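Local coordinates for protein putative polyketide cyclase (Bacillus cereus, PDB 3K0Z) that is of uncharacterised function but, as a SnoaL-like member of the NTF2 clan, is a putative polyketide cyclase and lipoprotein, at residues A[42-47]-A[95-100]. Numbering follows the deposited sequence.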
loop_
_atom_site.group_PDB
_atom_site.type_symbol
_atom_site.label_atom_id
_atom_site.label_comp_id
_atom_site.label_asym_id
_atom_site.label_seq_id
_atom_site.Cartn_x
_atom_site.Cartn_y
_atom_site.Cartn_z
ATOM N N ARG A 42 10.658 -13.244 6.023
ATOM C CA ARG A 42 11.439 -12.970 7.234
ATOM C C ARG A 42 11.038 -11.650 7.829
ATOM O O ARG A 42 11.027 -11.507 9.020
ATOM C CB ARG A 42 12.941 -12.929 6.961
ATOM C CG ARG A 42 13.558 -14.271 6.636
ATOM C CD ARG A 42 15.077 -14.227 6.590
ATOM N NE ARG A 42 15.652 -15.502 6.122
ATOM C CZ ARG A 42 15.934 -15.796 4.844
ATOM N NH1 ARG A 42 15.774 -14.922 3.855
ATOM N NH2 ARG A 42 16.444 -16.980 4.554
ATOM N N PHE A 43 10.763 -10.663 6.991
ATOM C CA PHE A 43 10.344 -9.367 7.444
ATOM C C PHE A 43 9.006 -9.493 8.182
ATOM O O PHE A 43 8.861 -8.945 9.285
ATOM C CB PHE A 43 10.239 -8.375 6.259
ATOM C CG PHE A 43 10.176 -6.910 6.666
ATOM C CD1 PHE A 43 11.193 -6.325 7.418
ATOM C CD2 PHE A 43 9.146 -6.093 6.209
ATOM C CE1 PHE A 43 11.131 -4.962 7.759
ATOM C CE2 PHE A 43 9.133 -4.718 6.514
ATOM C CZ PHE A 43 10.113 -4.178 7.284
ATOM N N TYR A 44 8.035 -10.212 7.620
ATOM C CA TYR A 44 6.754 -10.373 8.348
ATOM C C TYR A 44 6.835 -11.395 9.505
ATOM O O TYR A 44 6.062 -11.269 10.456
ATOM C CB TYR A 44 5.531 -10.512 7.416
ATOM C CG TYR A 44 5.533 -9.288 6.536
ATOM C CD1 TYR A 44 5.263 -8.034 7.071
ATOM C CD2 TYR A 44 5.949 -9.363 5.222
ATOM C CE1 TYR A 44 5.414 -6.862 6.325
ATOM C CE2 TYR A 44 6.057 -8.200 4.442
ATOM C CZ TYR A 44 5.788 -6.962 5.012
ATOM O OH TYR A 44 5.936 -5.832 4.267
ATOM N N ALA A 45 7.766 -12.349 9.460
ATOM C CA ALA A 45 8.086 -13.170 10.662
ATOM C C ALA A 45 8.550 -12.272 11.820
ATOM O O ALA A 45 8.166 -12.481 12.959
ATOM C CB ALA A 45 9.130 -14.256 10.369
ATOM N N PHE A 46 9.381 -11.278 11.516
ATOM C CA PHE A 46 9.836 -10.381 12.536
ATOM C C PHE A 46 8.643 -9.601 13.098
ATOM O O PHE A 46 8.454 -9.526 14.307
ATOM C CB PHE A 46 10.893 -9.425 12.013
ATOM C CG PHE A 46 11.202 -8.357 12.992
ATOM C CD1 PHE A 46 11.865 -8.664 14.176
ATOM C CD2 PHE A 46 10.752 -7.069 12.791
ATOM C CE1 PHE A 46 12.111 -7.671 15.132
ATOM C CE2 PHE A 46 10.997 -6.072 13.722
ATOM C CZ PHE A 46 11.663 -6.368 14.894
ATOM N N TRP A 47 7.825 -9.018 12.232
ATOM C CA TRP A 47 6.661 -8.290 12.749
ATOM C C TRP A 47 5.725 -9.209 13.519
ATOM O O TRP A 47 5.093 -8.758 14.481
ATOM C CB TRP A 47 5.916 -7.580 11.650
ATOM C CG TRP A 47 6.709 -6.430 11.035
ATOM C CD1 TRP A 47 7.102 -6.314 9.739
ATOM C CD2 TRP A 47 7.209 -5.246 11.714
ATOM N NE1 TRP A 47 7.794 -5.139 9.559
ATOM C CE2 TRP A 47 7.894 -4.479 10.759
ATOM C CE3 TRP A 47 7.124 -4.769 13.030
ATOM C CZ2 TRP A 47 8.476 -3.235 11.062
ATOM C CZ3 TRP A 47 7.732 -3.539 13.352
ATOM C CH2 TRP A 47 8.407 -2.797 12.361
ATOM N N CYS A 95 0.492 -11.352 12.677
ATOM C CA CYS A 95 0.638 -10.765 11.333
ATOM C C CYS A 95 0.590 -11.868 10.270
ATOM O O CYS A 95 1.303 -12.848 10.416
ATOM C CB CYS A 95 1.992 -10.057 11.267
ATOM S SG CYS A 95 2.364 -9.348 9.648
ATOM N N GLU A 96 -0.238 -11.687 9.231
ATOM C CA GLU A 96 -0.337 -12.590 8.091
ATOM C C GLU A 96 -0.167 -11.813 6.783
ATOM O O GLU A 96 -0.519 -10.640 6.710
ATOM C CB GLU A 96 -1.684 -13.267 8.114
ATOM C CG GLU A 96 -1.841 -14.261 9.232
ATOM C CD GLU A 96 -3.016 -15.250 8.946
ATOM O OE1 GLU A 96 -4.179 -14.818 8.802
ATOM O OE2 GLU A 96 -2.747 -16.463 8.822
ATOM N N ILE A 97 0.425 -12.454 5.782
ATOM C CA ILE A 97 0.604 -11.873 4.469
ATOM C C ILE A 97 -0.598 -12.285 3.583
ATOM O O ILE A 97 -0.789 -13.487 3.232
ATOM C CB ILE A 97 1.954 -12.366 3.792
ATOM C CG1 ILE A 97 3.188 -12.104 4.671
ATOM C CG2 ILE A 97 2.114 -11.770 2.347
ATOM C CD1 ILE A 97 4.491 -12.803 4.142
ATOM N N GLU A 98 -1.437 -11.309 3.273
ATOM C CA GLU A 98 -2.559 -11.542 2.399
ATOM C C GLU A 98 -2.195 -11.621 0.925
ATOM O O GLU A 98 -2.763 -12.434 0.181
ATOM C CB GLU A 98 -3.652 -10.503 2.592
ATOM C CG GLU A 98 -4.191 -10.420 4.008
ATOM C CD GLU A 98 -4.932 -11.669 4.433
ATOM O OE1 GLU A 98 -5.630 -12.252 3.592
ATOM O OE2 GLU A 98 -4.801 -12.087 5.592
ATOM N N ASP A 99 -1.251 -10.827 0.480
ATOM C CA ASP A 99 -0.918 -10.821 -0.934
ATOM C C ASP A 99 0.514 -10.282 -1.069
ATOM O O ASP A 99 0.947 -9.449 -0.275
ATOM C CB ASP A 99 -1.956 -10.000 -1.691
ATOM C CG ASP A 99 -1.924 -10.207 -3.226
ATOM O OD1 ASP A 99 -1.201 -11.082 -3.744
ATOM O OD2 ASP A 99 -2.643 -9.428 -3.913
ATOM N N LEU A 100 1.265 -10.874 -1.981
ATOM C CA LEU A 100 2.614 -10.471 -2.296
ATOM C C LEU A 100 2.795 -10.302 -3.799
ATOM O O LEU A 100 2.609 -11.279 -4.568
ATOM C CB LEU A 100 3.574 -11.543 -1.776
ATOM C CG LEU A 100 4.933 -11.123 -1.309
ATOM C CD1 LEU A 100 4.822 -10.146 -0.055
ATOM C CD2 LEU A 100 5.819 -12.362 -1.053
#
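Y44, on helix 30-49, settles against C95 and I97 of strand 93-103, where the helix packs across one side of the curved mixed sheet. The short segments run roughly antiparallel, at 148°, and their axes come within 8.0 Å. Packing is closest around the base of the tyrosine, where both partners approach obliquely from the same side of the ring. The sulfur sits near CB and CD1: Y44 CB lies 4.0 Å from C95 SG, which is 5.2 Å from the ring centroid in a sulfur-aromatic contact. The I97 side chain lies near CB and CD2 and crosses that of Y44 at about a right angle, I97 CD1 reaching Y44 CD2 at 3.9 Å. C95 presents its sulfur to the helix because SG stands anti to the backbone N (chi1 177°). The phenol leads away from C95 and I97, and its hydroxyl is hydrogen-bonded to D128, while A109 and L111 of strand 106-117 also touch this ring.

The contact thins toward W47. W47 CB is 4.4 Å from C95 SG, and the indole then turns away to pack on L79 and A82 of helix 76-87. Just beyond 42-47, D48 adds a polar tie by accepting a hydrogen bond from C95 N. On the far side of the strand E96 is solvent-exposed and forms a salt bridge with K20. The contact joins helix 30-49 to the sheet, as in the cone-like alpha+beta fold of the NTF2 clan; between 42-47 and 95-100 themselves it is apolar and sulfur-lined, and the D128 bond probably limits rotation of the tyrosine ring.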